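Local coordinates for protein acyl-homoserine-lactone synthase (Mesorhizobium sp. ORS 3359, PDB 6WNS) that synthesises acyl-homoserine lactone quorum-sensing signals, taking the acyl chain from an acyl-coenzyme A and probably the lactone part from S-adenosylmethionine, at residues W149-R152 / L153-L156; E187-R190 / R191-I195; A166-P170 / D171-I175; R26-I29 / Y30-R34; V18-R21 / Y22-R26. All blocks are in the same frame, centred on the assembly; numbering follows the deposited sequence.

Contact 1 (W149-R152 / L153-L156)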
# COMPACT_ATOMS: atom_id res chain seq x y z
N TRP A 149 -10.72 8.24 -2.63
CA TRP A 149 -10.46 6.77 -2.59
C TRP A 149 -11.64 5.99 -2.03
O TRP A 149 -11.91 4.89 -2.53
CB TRP A 149 -9.19 6.40 -1.80
CG TRP A 149 -8.00 6.42 -2.71
CD1 TRP A 149 -7.05 7.39 -2.81
CD2 TRP A 149 -7.74 5.47 -3.76
NE1 TRP A 149 -6.21 7.11 -3.85
CE2 TRP A 149 -6.57 5.92 -4.43
CE3 TRP A 149 -8.38 4.31 -4.22
CZ2 TRP A 149 -6.03 5.24 -5.53
CZ3 TRP A 149 -7.84 3.63 -5.29
CH2 TRP A 149 -6.67 4.09 -5.93
N PRO A 150 -12.28 6.46 -0.94
CA PRO A 150 -13.33 5.68 -0.28
C PRO A 150 -14.47 5.33 -1.27
O PRO A 150 -14.84 4.21 -1.30
CB PRO A 150 -13.80 6.58 0.87
CG PRO A 150 -12.60 7.45 1.15
CD PRO A 150 -11.95 7.69 -0.20
N LYS A 151 -14.88 6.25 -2.12
CA LYS A 151 -15.93 5.93 -3.13
C LYS A 151 -15.43 4.80 -4.02
O LYS A 151 -16.17 3.81 -4.19
CB LYS A 151 -16.35 7.17 -3.92
CG LYS A 151 -17.38 8.02 -3.20
CD LYS A 151 -17.31 7.86 -1.67
CE LYS A 151 -17.22 9.16 -0.89
NZ LYS A 151 -16.51 8.97 0.40
N ARG A 152 -14.24 4.93 -4.59
CA ARG A 152 -13.71 3.92 -5.54
C ARG A 152 -13.63 2.56 -4.84
O ARG A 152 -13.92 1.51 -5.52
CB ARG A 152 -12.34 4.36 -6.02
CG ARG A 152 -12.43 5.47 -7.04
CD ARG A 152 -11.09 5.90 -7.62
NE ARG A 152 -11.29 5.93 -9.06
CZ ARG A 152 -10.70 5.10 -9.92
NH1 ARG A 152 -9.78 4.25 -9.49
NH2 ARG A 152 -11.00 5.17 -11.20
N LEU A 153 -13.17 2.57 -3.56
CA LEU A 153 -12.89 1.28 -2.87
C LEU A 153 -14.22 0.65 -2.44
O LEU A 153 -14.35 -0.60 -2.57
CB LEU A 153 -11.97 1.47 -1.67
CG LEU A 153 -10.49 1.78 -1.96
CD1 LEU A 153 -9.75 1.96 -0.66
CD2 LEU A 153 -9.79 0.72 -2.79
N ARG A 154 -15.19 1.48 -2.01
CA ARG A 154 -16.57 1.02 -1.69
C ARG A 154 -17.31 0.61 -2.97
O ARG A 154 -18.34 0.02 -2.79
CB ARG A 154 -17.36 2.02 -0.83
CG ARG A 154 -17.00 1.91 0.65
CD ARG A 154 -17.99 2.46 1.66
NE ARG A 154 -17.75 3.86 1.91
CZ ARG A 154 -17.38 4.44 3.04
NH1 ARG A 154 -17.20 3.76 4.15
NH2 ARG A 154 -17.14 5.74 3.03
N ALA A 155 -16.78 0.80 -4.19
CA ALA A 155 -17.34 0.31 -5.48
C ALA A 155 -16.79 -1.09 -5.83
O ALA A 155 -17.47 -1.82 -6.59
CB ALA A 155 -17.05 1.27 -6.62
N LEU A 156 -15.59 -1.43 -5.32
CA LEU A 156 -14.89 -2.73 -5.55
C LEU A 156 -15.35 -3.83 -4.55
O LEU A 156 -14.86 -5.01 -4.68
CB LEU A 156 -13.38 -2.51 -5.46
CG LEU A 156 -12.65 -2.16 -6.76
CD1 LEU A 156 -13.22 -0.91 -7.39
CD2 LEU A 156 -11.15 -1.98 -6.49
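From Trp149 to Leu153 and from Pro150 to Arg154 the backbone keeps regular helical i to i+4 bonds. Leu153 N donates to Trp149 O over 2.8 Å, approaching nearly along the C=O axis. The next bond, from Arg154 N to Pro150 O, is straighter, with 165° at the hydrogen. Two residues on, Arg152 O accepts two weak bonds, from Ala155 N at 3.2 Å and Leu156 N at 3.4 Å. Leu156 CD1 also lies beside Arg152 O at 3.1 Å, a tight approach of a methyl group.

Among the side chains, Leu153 carries the apolar contact. Leu153 CG lies beside the backbone N (chi1 -72°), which brings this branch point back along the helix to 4.0 Å from Trp149 CE3 in an oblique meeting with the indole. Helix 149-155 links strand 140-146 to strand 160-162 in the acetyltransferase-like fold of the family, and Leu153 also reaches Leu160 and Trp158. With an alanine here, the six-membered part of the indole would probably lose this apolar neighbour and a gap would be likely to open toward Leu160.

Farther round, Arg154 bends at chi3 and sets Arg154 NH2 4.1 Å from Pro150 CB. Lys151 NZ approaches the edge of this guanidinium, 4.2 Å from Arg154 NH2. Both cations turn to Glu162: Arg154 forms a salt bridge with its carboxylate, while Lys151 makes a long, weak ion pair with the same oxygen. Leu156 meets the ring of Tyr193.

Contact 2 (E187-R190 / R191-I195)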
# COMPACT_ATOMS: atom_id res chain seq x y z
N GLU A 187 -13.30 -11.09 -3.44
CA GLU A 187 -14.04 -11.68 -4.58
C GLU A 187 -14.49 -10.58 -5.57
O GLU A 187 -14.21 -10.73 -6.85
CB GLU A 187 -15.26 -12.46 -4.07
CG GLU A 187 -15.04 -13.94 -4.15
CD GLU A 187 -14.39 -14.30 -5.46
OE1 GLU A 187 -13.11 -14.74 -5.38
OE2 GLU A 187 -15.14 -14.07 -6.57
N GLN A 188 -15.16 -9.56 -5.03
CA GLN A 188 -15.79 -8.46 -5.81
C GLN A 188 -14.66 -7.74 -6.59
O GLN A 188 -14.87 -7.33 -7.77
CB GLN A 188 -16.57 -7.53 -4.87
CG GLN A 188 -18.08 -7.42 -5.15
CD GLN A 188 -18.43 -7.04 -6.57
OE1 GLN A 188 -18.67 -7.99 -7.45
NE2 GLN A 188 -18.60 -5.66 -6.79
N THR A 189 -13.48 -7.67 -6.00
CA THR A 189 -12.33 -6.92 -6.58
C THR A 189 -11.90 -7.63 -7.88
O THR A 189 -11.91 -6.96 -9.03
CB THR A 189 -11.16 -6.78 -5.59
OG1 THR A 189 -11.54 -5.94 -4.42
CG2 THR A 189 -9.94 -6.15 -6.25
N ARG A 190 -11.50 -8.92 -7.72
CA ARG A 190 -11.29 -9.86 -8.86
C ARG A 190 -12.38 -9.70 -9.95
O ARG A 190 -11.99 -9.85 -11.20
CB ARG A 190 -11.28 -11.33 -8.41
CG ARG A 190 -9.90 -11.82 -7.99
CD ARG A 190 -9.82 -13.34 -7.86
NE ARG A 190 -8.62 -13.72 -7.13
CZ ARG A 190 -7.69 -14.59 -7.55
NH1 ARG A 190 -7.83 -15.28 -8.71
NH2 ARG A 190 -6.62 -14.77 -6.80
N ARG A 191 -13.68 -9.52 -9.50
CA ARG A 191 -14.83 -9.47 -10.44
C ARG A 191 -14.81 -8.14 -11.17
O ARG A 191 -15.03 -8.11 -12.46
CB ARG A 191 -16.21 -9.56 -9.77
CG ARG A 191 -17.35 -9.39 -10.76
CD ARG A 191 -18.41 -10.45 -10.62
NE ARG A 191 -17.85 -11.79 -10.56
CZ ARG A 191 -17.81 -12.67 -11.56
NH1 ARG A 191 -18.28 -12.36 -12.76
NH2 ARG A 191 -17.28 -13.87 -11.35
N ALA A 192 -14.49 -7.07 -10.37
CA ALA A 192 -14.46 -5.70 -10.94
C ALA A 192 -13.40 -5.68 -12.05
O ALA A 192 -13.69 -5.05 -13.18
CB ALA A 192 -14.21 -4.71 -9.85
N TYR A 193 -12.26 -6.38 -11.80
CA TYR A 193 -11.14 -6.45 -12.78
C TYR A 193 -11.13 -7.75 -13.57
O TYR A 193 -10.15 -7.93 -14.35
CB TYR A 193 -9.80 -6.33 -12.06
CG TYR A 193 -9.56 -4.94 -11.54
CD1 TYR A 193 -8.86 -4.02 -12.30
CD2 TYR A 193 -10.08 -4.54 -10.33
CE1 TYR A 193 -8.63 -2.74 -11.83
CE2 TYR A 193 -9.86 -3.27 -9.84
CZ TYR A 193 -9.14 -2.36 -10.60
OH TYR A 193 -8.92 -1.12 -10.09
N GLY A 194 -12.13 -8.62 -13.34
CA GLY A 194 -12.28 -9.91 -14.03
C GLY A 194 -10.94 -10.55 -14.35
O GLY A 194 -10.60 -10.63 -15.53
N ILE A 195 -10.15 -10.95 -13.34
CA ILE A 195 -9.01 -11.87 -13.62
C ILE A 195 -9.14 -13.10 -12.72
O ILE A 195 -9.90 -13.07 -11.71
CB ILE A 195 -7.64 -11.19 -13.54
CG1 ILE A 195 -7.40 -10.53 -12.18
CG2 ILE A 195 -7.45 -10.21 -14.71
CD1 ILE A 195 -6.98 -11.52 -11.13
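The phenol ring of Tyr193 receives the backbone oxygen of Thr189 at its edge, in the ring plane, with Tyr193 CD2 3.3 Å from Thr189 O. Thr189 O also accepts Tyr193 N at 2.9 Å; the ring lies within reach because its CG is turned beside the backbone N (chi1 -71°). The Gln188 amide and the Arg191 guanidinium have planes only 18° apart, yet they do not stack: Gln188 OE1 instead borders the aliphatic part of the arginine, 3.7 Å from Arg191 CB. The Arg190 guanidinium has Ile195 O obliquely beside it.

Regular bonds, such as Arg191 N to Glu187 O at 3.0 Å, carry helix 183-192 to a Schellman motif. Gly194 takes a positive phi of 35°, which favours glycine, and Ile195 N returns to Arg190 O, an oxygen whose position is somewhat doubtful; the accompanying bond from Gly194 N to Arg191 O is weak.

Arg190 runs extended from CG to NE, carrying its charge to a salt bridge with Glu131 and a bond to Gly197 O. Helix 121-135 covers this side, with Cys127 against Thr189 and Arg190, Leu126 against Tyr193, and Phe124 against Ile195.

Contact 3 (A166-P170 / D171-I175)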
# COMPACT_ATOMS: atom_id res chain seq x y z
N ALA A 166 -11.62 14.99 6.99
CA ALA A 166 -10.71 15.28 5.86
C ALA A 166 -9.87 16.49 6.24
O ALA A 166 -10.40 17.39 6.95
CB ALA A 166 -11.47 15.55 4.60
N LEU A 167 -8.60 16.48 5.84
CA LEU A 167 -7.68 17.61 6.01
C LEU A 167 -7.50 18.22 4.62
O LEU A 167 -6.89 17.60 3.76
CB LEU A 167 -6.37 17.15 6.62
CG LEU A 167 -5.26 18.20 6.64
CD1 LEU A 167 -5.67 19.44 7.42
CD2 LEU A 167 -3.95 17.64 7.19
N GLU A 168 -8.04 19.39 4.43
CA GLU A 168 -8.10 20.03 3.11
C GLU A 168 -6.79 20.76 2.96
O GLU A 168 -6.30 21.30 3.95
CB GLU A 168 -9.31 20.91 2.98
CG GLU A 168 -10.56 20.08 2.84
CD GLU A 168 -11.83 20.86 3.04
OE1 GLU A 168 -11.83 22.06 2.69
OE2 GLU A 168 -12.81 20.28 3.57
N HIS A 169 -6.24 20.67 1.76
CA HIS A 169 -5.03 21.38 1.30
C HIS A 169 -5.29 21.82 -0.14
O HIS A 169 -5.93 21.10 -0.89
CB HIS A 169 -3.85 20.45 1.48
CG HIS A 169 -2.53 21.09 1.24
ND1 HIS A 169 -1.40 20.60 1.85
CD2 HIS A 169 -2.16 22.11 0.45
CE1 HIS A 169 -0.37 21.31 1.44
NE2 HIS A 169 -0.81 22.24 0.58
N PRO A 170 -4.92 23.05 -0.54
CA PRO A 170 -4.82 23.40 -1.96
C PRO A 170 -4.21 22.34 -2.90
O PRO A 170 -4.67 22.29 -4.04
CB PRO A 170 -3.97 24.69 -1.95
CG PRO A 170 -3.80 25.09 -0.48
CD PRO A 170 -4.74 24.22 0.33
N ASP A 171 -3.28 21.48 -2.45
CA ASP A 171 -2.64 20.46 -3.33
C ASP A 171 -3.32 19.11 -3.24
O ASP A 171 -2.98 18.19 -3.99
CB ASP A 171 -1.15 20.38 -3.06
CG ASP A 171 -0.43 21.65 -3.52
OD1 ASP A 171 0.70 21.81 -3.06
OD2 ASP A 171 -1.00 22.46 -4.38
N GLY A 172 -4.32 18.98 -2.39
CA GLY A 172 -4.91 17.65 -2.27
C GLY A 172 -5.61 17.55 -0.93
O GLY A 172 -5.06 18.06 0.07
N ASP A 173 -6.76 16.92 -0.90
CA ASP A 173 -7.43 16.60 0.39
C ASP A 173 -7.17 15.13 0.77
O ASP A 173 -7.27 14.22 -0.08
CB ASP A 173 -8.92 16.92 0.35
CG ASP A 173 -9.24 18.36 -0.00
OD1 ASP A 173 -8.32 19.22 0.09
OD2 ASP A 173 -10.36 18.60 -0.44
N ILE A 174 -6.94 14.88 2.05
CA ILE A 174 -6.63 13.53 2.53
C ILE A 174 -7.53 13.19 3.71
O ILE A 174 -8.18 14.10 4.28
CB ILE A 174 -5.14 13.41 2.88
CG1 ILE A 174 -4.70 14.35 4.01
CG2 ILE A 174 -4.31 13.64 1.61
CD1 ILE A 174 -3.30 14.00 4.59
N ILE A 175 -7.55 11.90 4.02
CA ILE A 175 -8.46 11.32 5.06
C ILE A 175 -7.86 9.99 5.52
O ILE A 175 -7.07 9.35 4.77
CB ILE A 175 -9.90 11.23 4.55
CG1 ILE A 175 -10.90 10.95 5.69
CG2 ILE A 175 -10.03 10.23 3.40
CD1 ILE A 175 -12.26 11.58 5.48
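Asp173 reaches across a tight reversal of the chain to Glu168 and His169, and its side chain can be followed outward atom by atom. Asp173 CB lies 4.0 Å from Leu167 O. Asp173 CG, turned beside the backbone N (chi1 -57°), comes 3.6 Å from Glu168 CG, so the carboxylate leans on the aliphatic part of the glutamate. At the tip, Asp173 OD1 accepts His169 N at 3.0 Å; the donor arrives on the anti side, 24° out of the carboxylate plane. OD2 stays on the methylene of Glu168, whose own carboxylate is held farther off by an extended chain; the closeness of two acids may slightly raise the proton affinity of either.

Beyond this bond the chain turns at His169 to Gly172, a type I beta turn closed by Gly172 N to His169 O at 3.1 Å, the donor standing above the carbonyl plane. Gly172 has backbone angles at which a CB would jam against the preceding carbonyl. Asp171 CB lies over one face of the imidazole, 4.0 Å from His169 CD2. On the other flank of Asp173, Leu167 and Ile174 form an antiparallel hydrogen-bonded pair: Leu167 N to Ile174 O measures 2.9 Å, and Ile174 N to Leu167 O 3.2 Å.

This hairpin leads from the loop after strand 160-162 into strand 174-180. Backbone bonds of Ile175 and Asp173 join it to strand 140-146 at Cys145 and to Thr147 just after it, while Leu167 and Ile174 rest on Leu89 and Phe86 of a loop.

Contact 4 (R26-I29 / Y30-R34)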
# COMPACT_ATOMS: atom_id res chain seq x y z
N ARG A 26 10.97 4.23 -6.55
CA ARG A 26 10.45 5.26 -5.60
C ARG A 26 11.09 6.62 -5.84
O ARG A 26 10.41 7.70 -5.72
CB ARG A 26 10.66 4.72 -4.19
CG ARG A 26 9.58 3.69 -3.93
CD ARG A 26 9.60 3.08 -2.59
NE ARG A 26 9.61 4.11 -1.54
CZ ARG A 26 9.72 3.79 -0.26
NH1 ARG A 26 9.52 2.55 0.11
NH2 ARG A 26 9.99 4.71 0.63
N TYR A 27 12.35 6.64 -6.24
CA TYR A 27 13.00 7.90 -6.66
C TYR A 27 12.27 8.45 -7.89
O TYR A 27 11.85 9.62 -7.85
CB TYR A 27 14.48 7.71 -6.93
CG TYR A 27 15.05 8.80 -7.76
CD1 TYR A 27 15.44 9.96 -7.14
CD2 TYR A 27 15.13 8.72 -9.15
CE1 TYR A 27 15.97 11.01 -7.86
CE2 TYR A 27 15.66 9.76 -9.89
CZ TYR A 27 16.06 10.92 -9.24
OH TYR A 27 16.61 12.00 -9.86
N ASP A 28 12.01 7.61 -8.88
CA ASP A 28 11.33 8.07 -10.13
C ASP A 28 9.94 8.63 -9.80
O ASP A 28 9.55 9.68 -10.37
CB ASP A 28 11.23 6.95 -11.15
CG ASP A 28 12.58 6.43 -11.64
OD1 ASP A 28 13.53 7.19 -11.69
OD2 ASP A 28 12.65 5.23 -11.91
N ILE A 29 9.21 8.02 -8.90
CA ILE A 29 7.80 8.32 -8.62
C ILE A 29 7.70 9.49 -7.66
O ILE A 29 6.90 10.41 -7.91
CB ILE A 29 7.09 7.11 -8.02
CG1 ILE A 29 6.86 6.02 -9.06
CG2 ILE A 29 5.79 7.50 -7.31
CD1 ILE A 29 6.39 4.74 -8.42
N TYR A 30 8.42 9.42 -6.54
CA TYR A 30 8.16 10.31 -5.38
C TYR A 30 9.08 11.50 -5.44
O TYR A 30 8.63 12.59 -4.97
CB TYR A 30 8.28 9.57 -4.04
CG TYR A 30 7.22 8.52 -3.89
CD1 TYR A 30 7.48 7.20 -4.21
CD2 TYR A 30 5.93 8.87 -3.51
CE1 TYR A 30 6.49 6.24 -4.09
CE2 TYR A 30 4.91 7.92 -3.43
CZ TYR A 30 5.19 6.61 -3.75
OH TYR A 30 4.21 5.67 -3.65
N VAL A 31 10.37 11.31 -5.77
CA VAL A 31 11.33 12.45 -5.71
C VAL A 31 11.20 13.23 -7.02
O VAL A 31 11.10 14.49 -6.90
CB VAL A 31 12.77 12.01 -5.39
CG1 VAL A 31 13.80 13.11 -5.60
CG2 VAL A 31 12.81 11.51 -3.93
N LYS A 32 11.19 12.53 -8.18
CA LYS A 32 11.36 13.15 -9.52
C LYS A 32 10.05 13.89 -9.83
O LYS A 32 10.10 14.94 -10.49
CB LYS A 32 11.82 12.08 -10.54
CG LYS A 32 12.71 12.55 -11.67
CD LYS A 32 13.04 11.47 -12.70
CE LYS A 32 11.98 11.34 -13.78
NZ LYS A 32 11.59 9.92 -13.97
N GLN A 33 8.93 13.51 -9.26
CA GLN A 33 7.72 14.37 -9.48
C GLN A 33 7.30 15.15 -8.22
O GLN A 33 6.19 15.75 -8.22
CB GLN A 33 6.65 13.52 -10.13
CG GLN A 33 5.87 12.69 -9.16
CD GLN A 33 5.31 11.51 -9.92
OE1 GLN A 33 4.31 10.92 -9.52
NE2 GLN A 33 5.95 11.18 -11.03
N ARG A 34 8.23 15.28 -7.26
CA ARG A 34 8.23 16.25 -6.13
C ARG A 34 6.92 16.15 -5.37
O ARG A 34 6.25 17.17 -5.12
CB ARG A 34 8.55 17.65 -6.65
CG ARG A 34 9.99 17.77 -7.14
CD ARG A 34 10.43 19.20 -7.19
NE ARG A 34 9.53 20.01 -8.00
CZ ARG A 34 9.69 20.29 -9.31
NH1 ARG A 34 10.71 19.79 -9.99
NH2 ARG A 34 8.83 21.09 -9.93
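The final turns of helix 16-31, where Tyr30 meets Arg26 and Ile29, include a wider pi-type turn and close in a Schellman motif with Arg34, at positive phi, as its C-prime residue. Arg34 N bonds back to Val31 O, and Arg35 N to Tyr30 O. The widening is seen at Tyr27 O: it accepts Lys32 N, five residues on, at 3.0 Å, whereas the usual i to i+4 donor Val31 N gives a weak bond at 3.1 Å. Just before it, Tyr30 N reaches Arg26 O at 2.8 Å.

Tyr30 is gripped from two directions. With its CG2 anti to N, Ile29 lays this methyl over one face of the Tyr30 ring, 3.5 Å from the centroid and 13° off the normal, a CH-pi contact. Arg26 comes with its methylenes, Arg26 CG lying 4.0 Å from Tyr30 CE1, while its guanidinium plane stands 82° from the ring. Replacing this tyrosine by a serine would probably leave the Ile29 methyl without the ring it covers and Arg105 without this cation-pi partner.

Elsewhere on the turn, Tyr27 CE1 touches Val31 CG1 at 3.8 Å. On the outer side the two side chains of Asp28 and Lys32 run side by side, with Asp28 OD1 and Lys32 NZ 4.1 Å apart, opposite charges too far for a salt bridge.

Arg26 forms salt bridges with Asp51 and Glu46 in the segment between this helix and strand 56-60, Val31 also touches Glu46, and Tyr30 makes its cation-pi contact with Arg105 on strand 100-108.

Contact 5 (V18-R21 / Y22-R26)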
# COMPACT_ATOMS: atom_id res chain seq x y z
N VAL A 18 15.32 -7.05 -6.80
CA VAL A 18 13.96 -6.47 -6.90
C VAL A 18 13.96 -5.26 -5.94
O VAL A 18 13.37 -4.17 -6.31
CB VAL A 18 12.86 -7.51 -6.59
CG1 VAL A 18 11.50 -6.89 -6.33
CG2 VAL A 18 12.75 -8.55 -7.72
N LEU A 19 14.43 -5.42 -4.72
CA LEU A 19 14.36 -4.28 -3.77
C LEU A 19 15.19 -3.06 -4.27
O LEU A 19 14.76 -1.91 -4.07
CB LEU A 19 14.73 -4.73 -2.35
CG LEU A 19 13.69 -5.56 -1.57
CD1 LEU A 19 14.30 -6.29 -0.39
CD2 LEU A 19 12.48 -4.73 -1.12
N GLU A 20 16.38 -3.30 -4.80
CA GLU A 20 17.25 -2.23 -5.36
C GLU A 20 16.49 -1.51 -6.46
O GLU A 20 16.41 -0.30 -6.36
CB GLU A 20 18.62 -2.82 -5.75
CG GLU A 20 19.46 -2.90 -4.51
CD GLU A 20 20.64 -3.83 -4.48
OE1 GLU A 20 21.03 -4.31 -5.56
OE2 GLU A 20 21.17 -4.03 -3.36
N ARG A 21 15.80 -2.25 -7.36
CA ARG A 21 14.98 -1.60 -8.42
C ARG A 21 13.81 -0.87 -7.76
O ARG A 21 13.49 0.22 -8.20
CB ARG A 21 14.52 -2.64 -9.46
CG ARG A 21 15.69 -3.13 -10.31
CD ARG A 21 15.26 -3.84 -11.58
NE ARG A 21 14.25 -4.86 -11.35
CZ ARG A 21 14.51 -6.13 -11.02
NH1 ARG A 21 15.77 -6.54 -10.86
NH2 ARG A 21 13.49 -6.97 -10.88
N TYR A 22 13.20 -1.46 -6.74
CA TYR A 22 12.03 -0.89 -6.05
C TYR A 22 12.42 0.50 -5.47
O TYR A 22 11.67 1.46 -5.66
CB TYR A 22 11.56 -1.87 -4.97
CG TYR A 22 10.58 -1.27 -4.00
CD1 TYR A 22 9.30 -0.94 -4.42
CD2 TYR A 22 10.93 -0.99 -2.68
CE1 TYR A 22 8.41 -0.29 -3.59
CE2 TYR A 22 10.00 -0.42 -1.81
CZ TYR A 22 8.71 -0.13 -2.24
OH TYR A 22 7.84 0.46 -1.37
N PHE A 23 13.56 0.60 -4.77
CA PHE A 23 13.97 1.89 -4.16
C PHE A 23 14.35 2.94 -5.24
O PHE A 23 14.18 4.16 -5.06
CB PHE A 23 15.05 1.68 -3.13
CG PHE A 23 14.44 1.13 -1.87
CD1 PHE A 23 14.68 -0.18 -1.47
CD2 PHE A 23 13.63 1.91 -1.08
CE1 PHE A 23 14.10 -0.71 -0.31
CE2 PHE A 23 13.06 1.40 0.08
CZ PHE A 23 13.27 0.08 0.45
N ARG A 24 14.80 2.48 -6.39
CA ARG A 24 15.11 3.38 -7.55
C ARG A 24 13.80 3.87 -8.13
O ARG A 24 13.72 5.05 -8.50
CB ARG A 24 15.95 2.62 -8.60
CG ARG A 24 17.34 2.25 -8.09
CD ARG A 24 18.42 2.04 -9.17
NE ARG A 24 19.45 1.04 -8.89
CZ ARG A 24 19.96 0.67 -7.69
NH1 ARG A 24 19.53 1.21 -6.55
NH2 ARG A 24 20.90 -0.28 -7.64
N ILE A 25 12.82 2.98 -8.28
CA ILE A 25 11.46 3.32 -8.76
C ILE A 25 10.83 4.38 -7.85
O ILE A 25 10.20 5.34 -8.36
CB ILE A 25 10.63 2.03 -8.90
CG1 ILE A 25 11.11 1.24 -10.12
CG2 ILE A 25 9.18 2.38 -8.99
CD1 ILE A 25 10.45 -0.13 -10.25
N ARG A 26 10.97 4.23 -6.55
CA ARG A 26 10.45 5.26 -5.60
C ARG A 26 11.09 6.62 -5.84
O ARG A 26 10.41 7.70 -5.72
CB ARG A 26 10.66 4.72 -4.19
CG ARG A 26 9.58 3.69 -3.93
CD ARG A 26 9.60 3.08 -2.59
NE ARG A 26 9.61 4.11 -1.54
CZ ARG A 26 9.72 3.79 -0.26
NH1 ARG A 26 9.52 2.55 0.11
NH2 ARG A 26 9.99 4.71 0.63
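Leu19 packs against two aromatic residues, Tyr22 and Phe23, on the close side of the helix, whereas Glu20 and Arg24 make a looser pair toward solvent. On the tight side Tyr22 N donates to Val18 O at 2.7 Å, and Leu19 O has Phe23 CD1 3.1 Å away. Leu19 CD2 lies 4.3 Å from Tyr22 CD2 and at a similar distance from the Phe23 ring. Tyr22 CD2 in turn sits over the centre of one Phe23 face. Tyr22 swings its ring away along the helix, CG anti to N (chi1 167°), and Tyr22 OH accepts Arg26 NH1 at 3.1 Å. Arg26 CG lies over a face of the same ring, toward its rim, so the arginine meets the phenol with both its chain and its tip; the Arg26 guanidinium also forms salt bridges with Asp51 and Glu46.

The Glu20 and Arg24 side is held mostly by backbone, Arg24 N reaching Glu20 O at 3.2 Å. The guanidinium of Arg24 folds with one face over that oxygen and Arg24 NH2 3.9 Å from Glu20 CB. No N-H points at the glutamate carboxylate: Glu20 OE1 lies 4.5 Å from Arg24 NH2, well out of the guanidinium plane, leaving a loose electrostatic attraction.

Helix 16-31 thus turns its aromatic side to strand 56-60: Tyr22 and Tyr57 meet with rings at about 60°, Phe23 and Leu19 also touch Tyr57, and Val18 and Tyr22 rest on Leu59.

In the fold
Contacts 5 and 4 come first along the chain and follow each other on helix 16-31, sharing Arg26, with centres about 12 Å apart. Contacts 1, 3 and 2 come later, in that order. Contact 1, on helix 149-155, and contact 3, the hairpin entering strand 174-180, adjoin strands 160-162 and 140-146 of the mixed sheet; contact 2, ending helix 183-192, packs on helix 121-135. Contacts 1 and 2 touch through Leu156, which meets Gln188, Thr189 and Tyr193, joining the two helix ends. Contacts 1 and 5 lie on opposite sides of the chain's centre, about 28 Å between centres. The contacts thus lie on helices and a hairpin around the acetyltransferase-like sheet.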